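Local coordinates for protein separin (Saccharomyces cerevisiae, PDB 5U1T) that cleaves the cohesin subunit MCD1/SCC1 as a caspase-like cysteine protease at the onset of anaphase, allowing the chromosomes to separate, at residues Ile1283-Leu1296 against Leu1310-Glu1323. Numbering follows the deposited sequence.
Sequences IKVEDWVIELFLKL and LIYFVLDILLFHGE
Leu1310 lays its CD1 methyl over one face of the Phe1293 ring, 3.5 Å from the ring centroid and only 7° off the normal, a CH-pi contact. At the ring's edge, near its plane, stand Val1314 CG2, 3.6 Å from Phe1293 CE1, and Ile1311 CD1 beside CE2. The Trp1288 ring carries Val1289 CG2 over one face and has Glu1286 OE1 in plane at its edge, while its NE1 bonds to the carbonyl of Pro963; CH2 meets Phe1313 CZ obliquely at 4.3 Å. Phe1293 swings its ring across to the second helix with CG anti to the carbonyl carbon (chi1 -76°). With an alanine here, Leu1310 CD1 would probably lose the face it rests on and Val1314 its aromatic neighbour, leaving a gap between the helices. Both methyls of Leu1310 also touch Leu1292, CD1 at CB and CD2 at CB and CD1, the two side chains crossing at about a right angle.

Val1289 sends CG1 to Phe1313 CE2 (3.8 Å) and reaches CG2 tip to tip toward Ile1317 CD1. Farther along, Val1285 CG2 touches both Val1314 CG1 and Leu1318 CD2, crossing each side chain at about a right angle. Ile1283 slides past Leu1318 in the opposite direction, and its CD1 packs on His1321 CB and Glu1323 CB. His1321 turns its ring back on its own helix, ND1 donating in the ring plane to Ile1317 O (3.3 Å). There a Schellman motif with Gly1322 at C-prime ends the helix, and Glu1323 beyond it forms a salt bridge with Arg1273.

Helices 1287-1294 and 1303-1320 thus form an antiparallel helical hairpin, the axes of their facing segments 10.7 Å apart at 162°, joined by an apolar core within the peptidase C50 family region and away from the putative catalytic cysteine.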
loop_
_atom_site.group_PDB
_atom_site.type_symbol
_atom_site.label_atom_id
_atom_site.label_comp_id
_atom_site.label_asym_id
_atom_site.label_seq_id
_atom_site.Cartn_x
_atom_site.Cartn_y
_atom_site.Cartn_z
ATOM N N ILE A 1283 -17.898 16.907 -64.929
ATOM C CA ILE A 1283 -18.190 16.401 -63.586
ATOM C C ILE A 1283 -19.671 16.526 -63.263
ATOM O O ILE A 1283 -20.211 17.615 -63.273
ATOM C CB ILE A 1283 -17.412 17.150 -62.504
ATOM C CG1 ILE A 1283 -15.929 16.963 -62.703
ATOM C CG2 ILE A 1283 -17.802 16.668 -61.136
ATOM C CD1 ILE A 1283 -15.142 17.956 -61.907
ATOM N N LYS A 1284 -20.324 15.414 -62.955
ATOM C CA LYS A 1284 -21.736 15.461 -62.622
ATOM C C LYS A 1284 -21.927 15.514 -61.104
ATOM O O LYS A 1284 -21.278 14.786 -60.359
ATOM C CB LYS A 1284 -22.469 14.265 -63.248
ATOM C CG LYS A 1284 -22.412 14.232 -64.817
ATOM C CD LYS A 1284 -23.554 15.027 -65.532
ATOM C CE LYS A 1284 -23.450 14.930 -67.080
ATOM N NZ LYS A 1284 -24.760 15.089 -67.862
ATOM N N VAL A 1285 -22.795 16.420 -60.663
ATOM C CA VAL A 1285 -23.074 16.652 -59.249
ATOM C C VAL A 1285 -24.190 15.734 -58.773
ATOM O O VAL A 1285 -25.088 15.433 -59.529
ATOM C CB VAL A 1285 -23.471 18.127 -59.015
ATOM C CG1 VAL A 1285 -24.051 18.314 -57.671
ATOM C CG2 VAL A 1285 -22.278 19.031 -59.178
ATOM N N GLU A 1286 -24.126 15.269 -57.535
ATOM C CA GLU A 1286 -25.180 14.419 -56.967
ATOM C C GLU A 1286 -26.563 15.088 -56.934
ATOM O O GLU A 1286 -26.671 16.309 -56.835
ATOM C CB GLU A 1286 -24.778 13.992 -55.557
ATOM C CG GLU A 1286 -23.925 12.749 -55.517
ATOM C CD GLU A 1286 -24.746 11.507 -55.215
ATOM O OE1 GLU A 1286 -25.615 11.562 -54.304
ATOM O OE2 GLU A 1286 -24.523 10.473 -55.886
ATOM N N ASP A 1287 -27.617 14.283 -57.001
ATOM C CA ASP A 1287 -28.970 14.826 -57.079
ATOM C C ASP A 1287 -29.339 15.688 -55.883
ATOM O O ASP A 1287 -30.013 16.712 -56.048
ATOM C CB ASP A 1287 -30.008 13.713 -57.199
ATOM C CG ASP A 1287 -30.110 13.156 -58.591
ATOM O OD1 ASP A 1287 -29.452 13.697 -59.499
ATOM O OD2 ASP A 1287 -30.847 12.174 -58.781
ATOM N N TRP A 1288 -28.911 15.286 -54.687
ATOM C CA TRP A 1288 -29.381 15.964 -53.488
ATOM C C TRP A 1288 -28.825 17.370 -53.439
ATOM O O TRP A 1288 -29.386 18.228 -52.769
ATOM C CB TRP A 1288 -29.007 15.197 -52.219
ATOM C CG TRP A 1288 -27.541 15.151 -51.923
ATOM C CD1 TRP A 1288 -26.675 14.181 -52.309
ATOM C CD2 TRP A 1288 -26.764 16.114 -51.182
ATOM N NE1 TRP A 1288 -25.410 14.467 -51.858
ATOM C CE2 TRP A 1288 -25.432 15.647 -51.165
ATOM C CE3 TRP A 1288 -27.064 17.316 -50.528
ATOM C CZ2 TRP A 1288 -24.396 16.335 -50.516
ATOM C CZ3 TRP A 1288 -26.025 18.008 -49.886
ATOM C CH2 TRP A 1288 -24.711 17.512 -49.892
ATOM N N VAL A 1289 -27.728 17.609 -54.151
ATOM C CA VAL A 1289 -27.153 18.951 -54.240
ATOM C C VAL A 1289 -27.999 19.828 -55.161
ATOM O O VAL A 1289 -28.286 20.989 -54.853
ATOM C CB VAL A 1289 -25.705 18.915 -54.758
ATOM C CG1 VAL A 1289 -25.154 20.328 -54.966
ATOM C CG2 VAL A 1289 -24.813 18.103 -53.807
ATOM N N ILE A 1290 -28.389 19.242 -56.293
ATOM C CA ILE A 1290 -29.294 19.873 -57.231
ATOM C C ILE A 1290 -30.615 20.168 -56.541
ATOM O O ILE A 1290 -31.152 21.257 -56.699
ATOM C CB ILE A 1290 -29.513 18.987 -58.481
ATOM C CG1 ILE A 1290 -28.161 18.614 -59.096
ATOM C CG2 ILE A 1290 -30.384 19.687 -59.520
ATOM C CD1 ILE A 1290 -28.263 17.635 -60.258
ATOM N N GLU A 1291 -31.114 19.217 -55.747
ATOM C CA GLU A 1291 -32.400 19.371 -55.053
ATOM C C GLU A 1291 -32.420 20.577 -54.135
ATOM O O GLU A 1291 -33.471 21.136 -53.856
ATOM C CB GLU A 1291 -32.747 18.124 -54.241
ATOM C CG GLU A 1291 -33.189 16.949 -55.078
ATOM C CD GLU A 1291 -33.283 15.665 -54.278
ATOM O OE1 GLU A 1291 -33.435 14.569 -54.887
ATOM O OE2 GLU A 1291 -33.204 15.757 -53.033
ATOM N N LEU A 1292 -31.254 20.975 -53.650
ATOM C CA LEU A 1292 -31.177 22.104 -52.736
ATOM C C LEU A 1292 -31.680 23.373 -53.411
ATOM O O LEU A 1292 -32.231 24.241 -52.751
ATOM C CB LEU A 1292 -29.748 22.302 -52.237
ATOM C CG LEU A 1292 -29.237 21.316 -51.186
ATOM C CD1 LEU A 1292 -27.811 21.664 -50.807
ATOM C CD2 LEU A 1292 -30.153 21.332 -49.980
ATOM N N PHE A 1293 -31.488 23.474 -54.725
ATOM C CA PHE A 1293 -31.917 24.648 -55.485
ATOM C C PHE A 1293 -33.436 24.729 -55.506
ATOM O O PHE A 1293 -34.008 25.775 -55.207
ATOM C CB PHE A 1293 -31.345 24.617 -56.912
ATOM C CG PHE A 1293 -29.892 24.990 -56.982
ATOM C CD1 PHE A 1293 -28.905 24.030 -56.786
ATOM C CD2 PHE A 1293 -29.514 26.306 -57.200
ATOM C CE1 PHE A 1293 -27.577 24.370 -56.811
ATOM C CE2 PHE A 1293 -28.186 26.653 -57.239
ATOM C CZ PHE A 1293 -27.214 25.683 -57.041
ATOM N N LEU A 1294 -34.070 23.602 -55.827
ATOM C CA LEU A 1294 -35.519 23.471 -55.794
ATOM C C LEU A 1294 -36.108 23.751 -54.423
ATOM O O LEU A 1294 -37.297 24.020 -54.292
ATOM C CB LEU A 1294 -35.935 22.073 -56.235
ATOM C CG LEU A 1294 -35.687 21.744 -57.697
ATOM C CD1 LEU A 1294 -36.487 20.523 -58.127
ATOM C CD2 LEU A 1294 -36.029 22.959 -58.536
ATOM N N LYS A 1295 -35.298 23.671 -53.377
ATOM C CA LYS A 1295 -35.874 23.866 -52.072
ATOM C C LYS A 1295 -35.817 25.340 -51.658
ATOM O O LYS A 1295 -36.449 25.732 -50.687
ATOM C CB LYS A 1295 -35.198 22.933 -51.054
ATOM C CG LYS A 1295 -35.716 21.483 -51.169
ATOM C CD LYS A 1295 -34.901 20.460 -50.392
ATOM C CE LYS A 1295 -35.542 19.069 -50.509
ATOM N NZ LYS A 1295 -34.759 17.944 -49.914
ATOM N N LEU A 1296 -35.116 26.172 -52.411
ATOM C CA LEU A 1296 -35.136 27.603 -52.129
ATOM C C LEU A 1296 -36.532 28.235 -52.397
ATOM O O LEU A 1296 -37.295 27.765 -53.246
ATOM C CB LEU A 1296 -34.075 28.326 -52.964
ATOM C CG LEU A 1296 -32.628 27.864 -52.865
ATOM C CD1 LEU A 1296 -31.840 28.268 -54.101
ATOM C CD2 LEU A 1296 -31.997 28.436 -51.609
ATOM N N LEU A 1310 -25.354 28.592 -52.640
ATOM C CA LEU A 1310 -25.485 27.314 -53.332
ATOM C C LEU A 1310 -24.582 27.230 -54.543
ATOM O O LEU A 1310 -24.037 26.170 -54.824
ATOM C CB LEU A 1310 -26.909 27.060 -53.775
ATOM C CG LEU A 1310 -27.775 26.289 -52.807
ATOM C CD1 LEU A 1310 -28.913 25.655 -53.563
ATOM C CD2 LEU A 1310 -26.966 25.237 -52.101
ATOM N N ILE A 1311 -24.443 28.341 -55.264
ATOM C CA ILE A 1311 -23.597 28.376 -56.458
ATOM C C ILE A 1311 -22.167 28.068 -56.031
ATOM O O ILE A 1311 -21.519 27.174 -56.572
ATOM C CB ILE A 1311 -23.640 29.754 -57.193
ATOM C CG1 ILE A 1311 -25.070 30.277 -57.345
ATOM C CG2 ILE A 1311 -22.965 29.683 -58.524
ATOM C CD1 ILE A 1311 -25.788 29.763 -58.477
ATOM N N TYR A 1312 -21.705 28.810 -55.032
ATOM C CA TYR A 1312 -20.378 28.632 -54.470
ATOM C C TYR A 1312 -20.098 27.187 -54.109
ATOM O O TYR A 1312 -19.009 26.657 -54.368
ATOM C CB TYR A 1312 -20.220 29.496 -53.233
ATOM C CG TYR A 1312 -20.165 30.962 -53.539
ATOM C CD1 TYR A 1312 -19.975 31.414 -54.842
ATOM C CD2 TYR A 1312 -20.300 31.905 -52.517
ATOM C CE1 TYR A 1312 -19.922 32.760 -55.121
ATOM C CE2 TYR A 1312 -20.250 33.267 -52.778
ATOM C CZ TYR A 1312 -20.058 33.692 -54.079
ATOM O OH TYR A 1312 -20.005 35.056 -54.335
ATOM N N PHE A 1313 -21.098 26.565 -53.504
ATOM C CA PHE A 1313 -21.005 25.187 -53.106
ATOM C C PHE A 1313 -20.786 24.299 -54.323
ATOM O O PHE A 1313 -19.885 23.453 -54.332
ATOM C CB PHE A 1313 -22.263 24.770 -52.339
ATOM C CG PHE A 1313 -22.228 23.357 -51.869
ATOM C CD1 PHE A 1313 -21.216 22.929 -51.012
ATOM C CD2 PHE A 1313 -23.184 22.454 -52.284
ATOM C CE1 PHE A 1313 -21.159 21.612 -50.575
ATOM C CE2 PHE A 1313 -23.146 21.139 -51.853
ATOM C CZ PHE A 1313 -22.124 20.712 -50.999
ATOM N N VAL A 1314 -21.601 24.510 -55.359
ATOM C CA VAL A 1314 -21.512 23.694 -56.557
ATOM C C VAL A 1314 -20.198 23.965 -57.323
ATOM O O VAL A 1314 -19.499 23.030 -57.728
ATOM C CB VAL A 1314 -22.740 23.916 -57.466
ATOM C CG1 VAL A 1314 -22.684 22.995 -58.665
ATOM C CG2 VAL A 1314 -24.008 23.643 -56.669
ATOM N N LEU A 1315 -19.858 25.237 -57.495
ATOM C CA LEU A 1315 -18.576 25.597 -58.071
ATOM C C LEU A 1315 -17.430 24.928 -57.312
ATOM O O LEU A 1315 -16.477 24.434 -57.912
ATOM C CB LEU A 1315 -18.391 27.110 -58.069
ATOM C CG LEU A 1315 -19.368 27.933 -58.898
ATOM C CD1 LEU A 1315 -18.934 29.378 -58.973
ATOM C CD2 LEU A 1315 -19.505 27.345 -60.272
ATOM N N ASP A 1316 -17.536 24.898 -55.986
ATOM C CA ASP A 1316 -16.521 24.254 -55.176
ATOM C C ASP A 1316 -16.451 22.759 -55.486
ATOM O O ASP A 1316 -15.367 22.232 -55.660
ATOM C CB ASP A 1316 -16.771 24.491 -53.692
ATOM C CG ASP A 1316 -16.189 25.797 -53.197
ATOM O OD1 ASP A 1316 -15.447 26.459 -53.943
ATOM O OD2 ASP A 1316 -16.460 26.162 -52.041
ATOM N N ILE A 1317 -17.585 22.074 -55.577
ATOM C CA ILE A 1317 -17.566 20.655 -55.920
ATOM C C ILE A 1317 -16.808 20.420 -57.220
ATOM O O ILE A 1317 -15.951 19.537 -57.300
ATOM C CB ILE A 1317 -18.972 20.060 -56.088
ATOM C CG1 ILE A 1317 -19.807 20.225 -54.808
ATOM C CG2 ILE A 1317 -18.874 18.591 -56.525
ATOM C CD1 ILE A 1317 -21.176 19.528 -54.845
ATOM N N LEU A 1318 -17.102 21.218 -58.234
ATOM C CA LEU A 1318 -16.422 21.071 -59.507
ATOM C C LEU A 1318 -14.951 21.436 -59.399
ATOM O O LEU A 1318 -14.111 20.787 -60.009
ATOM C CB LEU A 1318 -17.104 21.930 -60.569
ATOM C CG LEU A 1318 -18.604 21.684 -60.653
ATOM C CD1 LEU A 1318 -19.248 22.681 -61.609
ATOM C CD2 LEU A 1318 -18.873 20.249 -61.074
ATOM N N LEU A 1319 -14.639 22.468 -58.625
ATOM C CA LEU A 1319 -13.250 22.907 -58.461
ATOM C C LEU A 1319 -12.332 21.838 -57.841
ATOM O O LEU A 1319 -11.233 21.593 -58.356
ATOM C CB LEU A 1319 -13.185 24.183 -57.613
ATOM C CG LEU A 1319 -11.779 24.650 -57.224
ATOM C CD1 LEU A 1319 -10.920 24.764 -58.466
ATOM C CD2 LEU A 1319 -11.800 25.968 -56.451
ATOM N N PHE A 1320 -12.772 21.207 -56.749
ATOM C CA PHE A 1320 -11.896 20.295 -56.012
ATOM C C PHE A 1320 -11.712 19.031 -56.816
ATOM O O PHE A 1320 -10.671 18.390 -56.744
ATOM C CB PHE A 1320 -12.451 19.991 -54.622
ATOM C CG PHE A 1320 -12.695 21.219 -53.797
ATOM C CD1 PHE A 1320 -11.809 22.283 -53.848
ATOM C CD2 PHE A 1320 -13.822 21.328 -52.996
ATOM C CE1 PHE A 1320 -12.030 23.429 -53.109
ATOM C CE2 PHE A 1320 -14.048 22.473 -52.253
ATOM C CZ PHE A 1320 -13.153 23.528 -52.317
ATOM N N HIS A 1321 -12.706 18.702 -57.629
ATOM C CA HIS A 1321 -12.574 17.569 -58.530
ATOM C C HIS A 1321 -11.851 17.900 -59.850
ATOM O O HIS A 1321 -11.817 17.070 -60.754
ATOM C CB HIS A 1321 -13.942 16.983 -58.843
ATOM C CG HIS A 1321 -14.429 16.006 -57.828
ATOM N ND1 HIS A 1321 -15.337 16.345 -56.844
ATOM C CD2 HIS A 1321 -14.134 14.702 -57.640
ATOM C CE1 HIS A 1321 -15.581 15.285 -56.096
ATOM N NE2 HIS A 1321 -14.865 14.274 -56.562
ATOM N N GLY A 1322 -11.279 19.099 -59.963
ATOM C CA GLY A 1322 -10.470 19.452 -61.123
ATOM C C GLY A 1322 -11.057 20.371 -62.205
ATOM O O GLY A 1322 -10.418 20.603 -63.234
ATOM N N GLU A 1323 -12.264 20.887 -62.007
ATOM C CA GLU A 1323 -12.842 21.797 -62.996
ATOM C C GLU A 1323 -12.705 23.238 -62.536
ATOM O O GLU A 1323 -13.468 23.705 -61.684
ATOM C CB GLU A 1323 -14.312 21.479 -63.262
ATOM C CG GLU A 1323 -14.831 22.122 -64.509
ATOM C CD GLU A 1323 -16.334 21.990 -64.630
ATOM O OE1 GLU A 1323 -17.018 23.039 -64.644
ATOM O OE2 GLU A 1323 -16.827 20.835 -64.703
#